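Local coordinates for protein acetyl xylan esterase (Paenibacillus sp. R4, PDB 6AGQ) that probably removes acetyl groups from acetylated xylan as a cold-active serine esterase of the alpha/beta-hydrolase clan, at residues A[118-123]-A[184-189]; A[142-147]-A[151-156]; A[212-217]-A[248-253]. One frame throughout, in Å; residues are numbered along the deposited sequence.

Contact 1 (A[118-123]-A[184-189]); sequences IDVRGQ and GSQGGG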
loop_
_atom_site.group_PDB
_atom_site.type_symbol
_atom_site.label_atom_id
_atom_site.label_comp_id
_atom_site.label_asym_id
_atom_site.label_seq_id
_atom_site.Cartn_x
_atom_site.Cartn_y
_atom_site.Cartn_z
ATOM N N ILE A 118 -13.537 -30.298 -13.533
ATOM C CA ILE A 118 -12.579 -31.143 -12.822
ATOM C C ILE A 118 -11.587 -30.364 -11.936
ATOM O O ILE A 118 -11.302 -29.220 -12.195
ATOM C CB ILE A 118 -11.731 -31.984 -13.837
ATOM C CG1 ILE A 118 -10.907 -31.089 -14.760
ATOM C CG2 ILE A 118 -12.637 -32.895 -14.683
ATOM C CD1 ILE A 118 -9.955 -31.876 -15.622
ATOM N N ASP A 119 -11.133 -30.985 -10.863
ATOM C CA ASP A 119 -9.955 -30.559 -10.107
ATOM C C ASP A 119 -8.635 -30.732 -10.910
ATOM O O ASP A 119 -8.452 -31.715 -11.577
ATOM C CB ASP A 119 -9.785 -31.420 -8.906
ATOM C CG ASP A 119 -10.827 -31.177 -7.762
ATOM O OD1 ASP A 119 -11.525 -30.116 -7.687
ATOM O OD2 ASP A 119 -10.863 -32.092 -6.893
ATOM N N VAL A 120 -7.693 -29.808 -10.712
ATOM C CA VAL A 120 -6.326 -29.872 -11.192
ATOM C C VAL A 120 -5.574 -30.434 -9.994
ATOM O O VAL A 120 -5.744 -29.971 -8.877
ATOM C CB VAL A 120 -5.751 -28.474 -11.552
ATOM C CG1 VAL A 120 -4.270 -28.564 -11.936
ATOM C CG2 VAL A 120 -6.548 -27.823 -12.658
ATOM N N ARG A 121 -4.793 -31.469 -10.249
ATOM C CA ARG A 121 -4.187 -32.287 -9.244
ATOM C C ARG A 121 -3.334 -31.567 -8.157
ATOM O O ARG A 121 -2.493 -30.723 -8.435
ATOM C CB ARG A 121 -3.389 -33.381 -9.936
ATOM C CG ARG A 121 -2.309 -32.835 -10.843
ATOM C CD ARG A 121 -1.257 -33.864 -11.067
ATOM N NE ARG A 121 -1.872 -35.017 -11.707
ATOM C CZ ARG A 121 -1.400 -36.254 -11.630
ATOM N NH1 ARG A 121 -2.019 -37.217 -12.298
ATOM N NH2 ARG A 121 -0.292 -36.502 -10.904
ATOM N N GLY A 122 -3.651 -31.800 -6.891
ATOM C CA GLY A 122 -2.888 -31.162 -5.850
ATOM C C GLY A 122 -3.308 -29.764 -5.504
ATOM O O GLY A 122 -2.748 -29.214 -4.594
ATOM N N GLN A 123 -4.280 -29.162 -6.192
ATOM C CA GLN A 123 -4.635 -27.790 -5.871
ATOM C C GLN A 123 -5.740 -27.689 -4.792
ATOM O O GLN A 123 -5.817 -28.557 -3.959
ATOM C CB GLN A 123 -4.887 -26.990 -7.118
ATOM C CG GLN A 123 -3.644 -27.020 -7.991
ATOM C CD GLN A 123 -3.715 -26.103 -9.185
ATOM O OE1 GLN A 123 -4.635 -25.314 -9.309
ATOM N NE2 GLN A 123 -2.742 -26.219 -10.078
ATOM N N GLY A 184 -10.833 -20.013 -17.362
ATOM C CA GLY A 184 -10.114 -18.786 -17.128
ATOM C C GLY A 184 -8.730 -18.975 -16.508
ATOM O O GLY A 184 -8.534 -19.772 -15.581
ATOM N N SER A 185 -7.783 -18.204 -17.018
ATOM C CA SER A 185 -6.436 -18.169 -16.523
ATOM C C SER A 185 -5.649 -19.487 -16.646
ATOM O O SER A 185 -5.448 -19.927 -17.749
ATOM C CB SER A 185 -6.381 -17.585 -15.145
ATOM O OG SER A 185 -4.985 -17.304 -14.928
ATOM N N GLN A 186 -5.173 -20.121 -15.579
ATOM C CA GLN A 186 -4.755 -21.497 -15.746
ATOM C C GLN A 186 -5.796 -22.296 -16.591
ATOM O O GLN A 186 -5.409 -23.088 -17.413
ATOM C CB GLN A 186 -4.604 -22.188 -14.421
ATOM C CG GLN A 186 -4.203 -23.656 -14.497
ATOM C CD GLN A 186 -4.020 -24.254 -13.100
ATOM O OE1 GLN A 186 -2.916 -24.589 -12.708
ATOM N NE2 GLN A 186 -5.115 -24.348 -12.330
ATOM N N GLY A 187 -7.074 -22.113 -16.306
ATOM C CA GLY A 187 -8.162 -22.822 -17.007
ATOM C C GLY A 187 -8.045 -22.664 -18.509
ATOM O O GLY A 187 -8.303 -23.596 -19.222
ATOM N N GLY A 188 -7.691 -21.444 -18.951
ATOM C CA GLY A 188 -7.596 -21.040 -20.334
ATOM C C GLY A 188 -6.403 -21.648 -20.973
ATOM O O GLY A 188 -6.493 -22.149 -22.081
ATOM N N GLY A 189 -5.274 -21.649 -20.249
ATOM C CA GLY A 189 -4.100 -22.443 -20.653
ATOM C C GLY A 189 -4.377 -23.921 -20.819
ATOM O O GLY A 189 -3.927 -24.543 -21.825
#
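Gln186 OE1 is gripped from two directions, by the amide nitrogen of Gln123 at 3.1 Å (NE2 to OE1) and by the hydroxyl of Tyr154 on helix 153-170. The first bond is almost straight, its N-H pointing at the oxygen at 173°, and it lies in the carbonyl plane on a lone pair. In return, Gln186 NE2 donates to Gln123 OE1 at 3.2 Å, a little tilted from that carbonyl's plane. The two amides form a cyclic pair of hydrogen bonds, nearly coplanar, with 26° between their planes. Both chains are stretched out and arrive from opposite directions; in Gln186 the CG branch swings opposite the main-chain nitrogen (chi1 178°), which sends the amide away from its helix. Val120 CG2 lies 3.8 Å from Gln186 NE2, adding an apolar neighbour. Further bonds reach the Gln123 amide, OE1 receiving Ser96 N and NE2 bonding to Tyr153 OH, which probably fixes its orientation. Replacing Gln123 by a leucine would probably leave Gln186 NE2 and Ser96 N without their acceptor and the Gln186 amide freer to turn. Residues 120-123 form a type II turn, with Gly122 at the third position and Gln123 N bonded to Val120 O. Across from it, Ser185, in a strained backbone conformation between strand 179-184 and helix 186-197, is hydrogen-bonded through OG to His303 NE2. The Gly183-Ser185-Gly187 sequence pattern is consistent with the nucleophile elbow of an alpha/beta-hydrolase, held here by the residue directly after its probable catalytic serine.

Contact 2 (A[142-147]-A[151-156]); sequences MTLGIL and SYYYKQ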
loop_
_atom_site.group_PDB
_atom_site.type_symbol
_atom_site.label_atom_id
_atom_site.label_comp_id
_atom_site.label_asym_id
_atom_site.label_seq_id
_atom_site.Cartn_x
_atom_site.Cartn_y
_atom_site.Cartn_z
ATOM N N MET A 142 4.198 -24.490 -9.983
ATOM C CA MET A 142 4.885 -24.102 -11.264
ATOM C C MET A 142 6.340 -24.583 -11.397
ATOM O O MET A 142 6.875 -24.620 -12.531
ATOM C CB MET A 142 5.020 -22.566 -11.382
ATOM C CG MET A 142 3.761 -21.735 -11.431
ATOM S SD MET A 142 2.684 -22.239 -12.776
ATOM C CE MET A 142 3.669 -21.562 -14.123
ATOM N N THR A 143 7.013 -24.841 -10.277
ATOM C CA THR A 143 8.470 -25.187 -10.294
ATOM C C THR A 143 8.771 -26.672 -10.003
ATOM O O THR A 143 9.907 -27.103 -10.008
ATOM C CB THR A 143 9.239 -24.295 -9.326
ATOM O OG1 THR A 143 8.831 -24.611 -7.997
ATOM C CG2 THR A 143 8.917 -22.852 -9.561
ATOM N N LEU A 144 7.729 -27.463 -9.783
ATOM C CA LEU A 144 7.924 -28.900 -9.510
ATOM C C LEU A 144 8.353 -29.617 -10.776
ATOM O O LEU A 144 7.642 -29.567 -11.785
ATOM C CB LEU A 144 6.698 -29.518 -8.944
ATOM C CG LEU A 144 6.294 -28.938 -7.605
ATOM C CD1 LEU A 144 4.921 -29.464 -7.302
ATOM C CD2 LEU A 144 7.291 -29.347 -6.519
ATOM N N GLY A 145 9.563 -30.189 -10.720
ATOM C CA GLY A 145 10.142 -30.919 -11.864
ATOM C C GLY A 145 10.549 -30.030 -13.024
ATOM O O GLY A 145 10.617 -30.489 -14.173
ATOM N N ILE A 146 10.856 -28.774 -12.735
ATOM C CA ILE A 146 11.110 -27.771 -13.779
ATOM C C ILE A 146 12.347 -27.995 -14.635
ATOM O O ILE A 146 12.405 -27.497 -15.779
ATOM C CB ILE A 146 11.082 -26.344 -13.252
ATOM C CG1 ILE A 146 10.795 -25.360 -14.414
ATOM C CG2 ILE A 146 12.338 -26.002 -12.464
ATOM C CD1 ILE A 146 10.330 -24.018 -13.907
ATOM N N LEU A 147 13.308 -28.775 -14.130
ATOM C CA LEU A 147 14.496 -29.127 -14.917
ATOM C C LEU A 147 14.402 -30.233 -15.966
ATOM O O LEU A 147 15.332 -30.384 -16.758
ATOM C CB LEU A 147 15.676 -29.364 -13.986
ATOM C CG LEU A 147 16.017 -28.084 -13.197
ATOM C CD1 LEU A 147 17.166 -28.392 -12.223
ATOM C CD2 LEU A 147 16.365 -26.891 -14.102
ATOM N N SER A 151 9.298 -35.021 -16.126
ATOM C CA SER A 151 8.794 -35.053 -14.728
ATOM C C SER A 151 8.114 -33.750 -14.261
ATOM O O SER A 151 7.770 -33.604 -13.074
ATOM C CB SER A 151 9.974 -35.397 -13.781
ATOM O OG SER A 151 10.930 -34.350 -13.798
ATOM N N TYR A 152 7.898 -32.809 -15.195
ATOM C CA TYR A 152 7.370 -31.514 -14.841
ATOM C C TYR A 152 5.866 -31.558 -14.456
ATOM O O TYR A 152 5.085 -32.175 -15.174
ATOM C CB TYR A 152 7.610 -30.546 -15.970
ATOM C CG TYR A 152 7.064 -29.147 -15.710
ATOM C CD1 TYR A 152 7.598 -28.383 -14.693
ATOM C CD2 TYR A 152 6.014 -28.605 -16.497
ATOM C CE1 TYR A 152 7.138 -27.121 -14.457
ATOM C CE2 TYR A 152 5.522 -27.330 -16.246
ATOM C CZ TYR A 152 6.080 -26.596 -15.202
ATOM O OH TYR A 152 5.647 -25.306 -14.913
ATOM N N TYR A 153 5.482 -30.888 -13.348
ATOM C CA TYR A 153 4.057 -30.813 -12.897
ATOM C C TYR A 153 2.959 -30.838 -13.980
ATOM O O TYR A 153 1.988 -31.636 -13.935
ATOM C CB TYR A 153 3.866 -29.538 -12.086
ATOM C CG TYR A 153 2.492 -29.329 -11.542
ATOM C CD1 TYR A 153 2.028 -30.101 -10.463
ATOM C CD2 TYR A 153 1.669 -28.402 -12.088
ATOM C CE1 TYR A 153 0.757 -29.933 -9.940
ATOM C CE2 TYR A 153 0.393 -28.219 -11.598
ATOM C CZ TYR A 153 -0.065 -29.001 -10.524
ATOM O OH TYR A 153 -1.316 -28.824 -10.035
ATOM N N TYR A 154 3.122 -30.012 -15.003
ATOM C CA TYR A 154 2.044 -29.865 -15.975
ATOM C C TYR A 154 1.980 -30.994 -16.952
ATOM O O TYR A 154 0.979 -31.059 -17.694
ATOM C CB TYR A 154 1.965 -28.468 -16.650
ATOM C CG TYR A 154 1.347 -27.379 -15.749
ATOM C CD1 TYR A 154 -0.045 -27.310 -15.533
ATOM C CD2 TYR A 154 2.157 -26.387 -15.173
ATOM C CE1 TYR A 154 -0.611 -26.349 -14.696
ATOM C CE2 TYR A 154 1.611 -25.382 -14.380
ATOM C CZ TYR A 154 0.238 -25.363 -14.130
ATOM O OH TYR A 154 -0.279 -24.386 -13.350
ATOM N N LYS A 155 2.937 -31.928 -16.943
ATOM C CA LYS A 155 2.788 -33.061 -17.832
ATOM C C LYS A 155 1.570 -33.913 -17.449
ATOM O O LYS A 155 0.687 -34.083 -18.239
ATOM C CB LYS A 155 4.028 -33.929 -17.901
ATOM C CG LYS A 155 3.920 -35.018 -18.953
ATOM C CD LYS A 155 5.131 -35.963 -18.939
ATOM C CE LYS A 155 4.805 -37.270 -18.294
ATOM N NZ LYS A 155 6.055 -38.053 -18.142
ATOM N N GLN A 156 1.539 -34.436 -16.238
ATOM C CA GLN A 156 0.412 -35.186 -15.781
ATOM C C GLN A 156 -0.861 -34.327 -15.700
ATOM O O GLN A 156 -1.958 -34.855 -15.961
ATOM C CB GLN A 156 0.697 -35.894 -14.438
ATOM C CG GLN A 156 1.582 -37.121 -14.589
ATOM C CD GLN A 156 0.859 -38.303 -15.236
ATOM O OE1 GLN A 156 -0.356 -38.460 -15.097
ATOM N NE2 GLN A 156 1.597 -39.107 -15.979
#
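Met142 SD lies at the edge of the Tyr154 ring, 3.7 Å from CE2, a Met-aromatic contact in which the sulfur stays near the ring plane. The methionine chain leaves its backbone pointing away from residues 151-156, and folds at both chi2 (-57°) and chi3 to bring the sulfur round. One face of the Tyr154 ring is covered by Tyr153 CD2. Alongside, Ile146 CG1 and Tyr152 CE1 pack at 4.1 Å, the two side chains pointing the same way, while Leu144 CB rests against Tyr153 CB. Gly145, at the third position of a type II turn from Thr143 to Ile146, has a positive phi of 71°, and a CB on it would collide with Ser151 O. At the polar margin Tyr152 OH donates to Met142 O at 2.8 Å, the hydroxyl tilted out of the carbonyl plane. Tyr153 N donates to Leu144 O at 3.0 Å. These two bonds tie residues 142-147 to the start of helix 153-170, while Tyr154 OH reaches Gln186 OE1 and Tyr153 OH bonds to Arg121 O. The chemistry implies a join in which two main-chain carbonyls, of Met142 and Leu144, are met by neutral donors, a hydroxyl and an amide.

Contact 3 (A[212-217]-A[248-253]); sequences CHFRRS and RTLSYF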
loop_
_atom_site.group_PDB
_atom_site.type_symbol
_atom_site.label_atom_id
_atom_site.label_comp_id
_atom_site.label_asym_id
_atom_site.label_seq_id
_atom_site.Cartn_x
_atom_site.Cartn_y
_atom_site.Cartn_z
ATOM N N CYS A 212 1.291 -19.099 -21.108
ATOM C CA CYS A 212 1.599 -18.678 -22.487
ATOM C C CYS A 212 2.827 -17.788 -22.450
ATOM O O CYS A 212 2.992 -16.966 -21.554
ATOM C CB CYS A 212 0.453 -17.909 -23.173
ATOM S SG CYS A 212 -1.120 -18.838 -23.384
ATOM N N HIS A 213 3.643 -17.949 -23.484
ATOM C CA HIS A 213 4.822 -17.185 -23.726
ATOM C C HIS A 213 5.662 -16.983 -22.465
ATOM O O HIS A 213 5.886 -15.838 -22.061
ATOM C CB HIS A 213 4.381 -15.878 -24.423
ATOM C CG HIS A 213 5.472 -15.210 -25.192
ATOM N ND1 HIS A 213 6.688 -15.815 -25.439
ATOM C CD2 HIS A 213 5.523 -13.998 -25.794
ATOM C CE1 HIS A 213 7.459 -14.989 -26.132
ATOM N NE2 HIS A 213 6.779 -13.875 -26.347
ATOM N N PHE A 214 6.062 -18.107 -21.836
ATOM C CA PHE A 214 6.726 -18.115 -20.505
ATOM C C PHE A 214 7.879 -17.126 -20.262
ATOM O O PHE A 214 7.947 -16.486 -19.220
ATOM C CB PHE A 214 7.236 -19.498 -20.132
ATOM C CG PHE A 214 6.152 -20.459 -19.664
ATOM C CD1 PHE A 214 5.555 -20.307 -18.414
ATOM C CD2 PHE A 214 5.760 -21.521 -20.466
ATOM C CE1 PHE A 214 4.587 -21.185 -17.964
ATOM C CE2 PHE A 214 4.790 -22.400 -20.038
ATOM C CZ PHE A 214 4.199 -22.231 -18.779
ATOM N N ARG A 215 8.824 -17.071 -21.167
ATOM C CA ARG A 215 9.996 -16.251 -20.982
ATOM C C ARG A 215 9.645 -14.750 -20.986
ATOM O O ARG A 215 10.225 -13.977 -20.258
ATOM C CB ARG A 215 11.009 -16.570 -22.058
ATOM C CG ARG A 215 12.377 -15.943 -21.807
ATOM C CD ARG A 215 13.182 -15.945 -23.097
ATOM N NE ARG A 215 13.772 -17.258 -23.344
ATOM C CZ ARG A 215 14.919 -17.676 -22.810
ATOM N NH1 ARG A 215 15.653 -16.919 -21.963
ATOM N NH2 ARG A 215 15.332 -18.880 -23.120
ATOM N N ARG A 216 8.641 -14.358 -21.733
ATOM C CA ARG A 216 8.172 -12.977 -21.688
ATOM C C ARG A 216 7.379 -12.655 -20.405
ATOM O O ARG A 216 7.612 -11.632 -19.768
ATOM C CB ARG A 216 7.392 -12.621 -22.933
ATOM C CG ARG A 216 7.028 -11.146 -22.976
ATOM C CD ARG A 216 6.277 -10.782 -24.247
ATOM N NE ARG A 216 5.700 -9.449 -24.101
ATOM C CZ ARG A 216 6.364 -8.291 -24.278
ATOM N NH1 ARG A 216 5.733 -7.143 -24.055
ATOM N NH2 ARG A 216 7.633 -8.256 -24.673
ATOM N N SER A 217 6.433 -13.507 -20.054
ATOM C CA SER A 217 5.712 -13.383 -18.795
ATOM C C SER A 217 6.679 -13.096 -17.665
ATOM O O SER A 217 6.523 -12.104 -16.959
ATOM C CB SER A 217 4.966 -14.645 -18.522
ATOM O OG SER A 217 4.032 -14.880 -19.559
ATOM N N ARG A 248 13.488 -24.323 -21.898
ATOM C CA ARG A 248 13.235 -25.478 -22.776
ATOM C C ARG A 248 12.239 -26.472 -22.122
ATOM O O ARG A 248 11.379 -26.972 -22.797
ATOM C CB ARG A 248 14.533 -26.167 -23.201
ATOM C CG ARG A 248 14.317 -27.553 -23.805
ATOM C CD ARG A 248 15.582 -28.087 -24.434
ATOM N NE ARG A 248 16.586 -28.386 -23.406
ATOM C CZ ARG A 248 17.694 -27.676 -23.156
ATOM N NH1 ARG A 248 18.520 -28.076 -22.186
ATOM N NH2 ARG A 248 17.999 -26.577 -23.853
ATOM N N THR A 249 12.325 -26.716 -20.811
ATOM C CA THR A 249 11.267 -27.495 -20.087
ATOM C C THR A 249 9.899 -26.889 -20.347
ATOM O O THR A 249 8.987 -27.603 -20.735
ATOM C CB THR A 249 11.496 -27.543 -18.559
ATOM O OG1 THR A 249 12.692 -28.239 -18.302
ATOM C CG2 THR A 249 10.353 -28.245 -17.771
ATOM N N LEU A 250 9.781 -25.580 -20.175
ATOM C CA LEU A 250 8.485 -24.898 -20.234
ATOM C C LEU A 250 7.901 -24.791 -21.650
ATOM O O LEU A 250 6.640 -24.708 -21.821
ATOM C CB LEU A 250 8.595 -23.520 -19.561
ATOM C CG LEU A 250 8.900 -23.536 -18.024
ATOM C CD1 LEU A 250 9.253 -22.152 -17.453
ATOM C CD2 LEU A 250 7.740 -24.086 -17.240
ATOM N N SER A 251 8.786 -24.830 -22.675
ATOM C CA SER A 251 8.327 -24.737 -24.067
ATOM C C SER A 251 7.353 -25.879 -24.508
ATOM O O SER A 251 6.428 -25.664 -25.280
ATOM C CB SER A 251 9.574 -24.671 -25.009
ATOM O OG SER A 251 10.267 -25.958 -24.996
ATOM N N TYR A 252 7.561 -27.078 -23.989
ATOM C CA TYR A 252 6.646 -28.225 -24.194
ATOM C C TYR A 252 5.230 -27.994 -23.698
ATOM O O TYR A 252 4.310 -28.662 -24.171
ATOM C CB TYR A 252 7.203 -29.491 -23.539
ATOM C CG TYR A 252 8.465 -29.987 -24.214
ATOM C CD1 TYR A 252 8.400 -30.829 -25.335
ATOM C CD2 TYR A 252 9.721 -29.609 -23.749
ATOM C CE1 TYR A 252 9.564 -31.276 -25.958
ATOM C CE2 TYR A 252 10.881 -30.060 -24.363
ATOM C CZ TYR A 252 10.803 -30.882 -25.457
ATOM O OH TYR A 252 11.974 -31.295 -26.081
ATOM N N PHE A 253 5.059 -27.036 -22.788
ATOM C CA PHE A 253 3.781 -26.765 -22.147
ATOM C C PHE A 253 3.228 -25.387 -22.497
ATOM O O PHE A 253 2.169 -24.961 -21.969
ATOM C CB PHE A 253 3.945 -26.924 -20.633
ATOM C CG PHE A 253 4.597 -28.149 -20.275
ATOM C CD1 PHE A 253 3.864 -29.324 -20.189
ATOM C CD2 PHE A 253 5.967 -28.189 -20.073
ATOM C CE1 PHE A 253 4.500 -30.524 -19.949
ATOM C CE2 PHE A 253 6.608 -29.377 -19.858
ATOM C CZ PHE A 253 5.865 -30.531 -19.740
#
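Leu250 lays its side chain over one face of the Phe214 ring, the two crossing at about a right angle. Its CB makes an off-centre CH-pi contact, 4.1 Å from the ring centroid of Phe214, and approaches Phe214 CD2 at 3.6 Å. With the leucine CG opposite its own carbonyl carbon (chi1 -65°), both methyls are set over this face, Leu250 CD2 above the ring centre and Leu250 CD1 on the same side. Phe214 adopts the corresponding first torsion (chi1 -77°), which carries its ring from the first turn of helix 214-219 toward the other helix. Helices 214-219 and 243-251 both belong to the long excursion between strands 203-207 and 265-271 of the alpha/beta-hydrolase sheet, and helix 226-236 of the same excursion packs on both residues through Ile229. The ring rim meets main chain: Phe214 CE2 lies 3.5 Å from Leu250 O, and Phe253 O, which is hydrogen-bonded to Tyr158 OH, lies at the edge near the ring plane. A bound zinc ion is about 4 Å from the Phe214 side chain. On the far side of helix 243-251, Ser251 turns its hydroxyl back to donate to Arg248 O at 2.7 Å (OG to O).

How the contacts relate
All three contacts are buried, but contact 1 lies deepest, its centre about 6 Å from the centre of the chain, against about 15 Å for the centres of contacts 2 and 3. Contact 2 is nested in the loop closed by contact 1 and joins the others: Tyr153 and Tyr154 bond to residues 118-123 and 184-189, while Tyr152 packs on Leu250 and Phe253. Ile146 O is also hydrogen-bonded to Thr249 OG1. Contacts 1 and 3 do not touch. The chemistry shifts along this row, from paired amides beside the probable catalytic serine, through tyrosines that mix packing with hydrogen bonding, to apolar and CH-pi packing without a hydrogen bond between the two segments of contact 3.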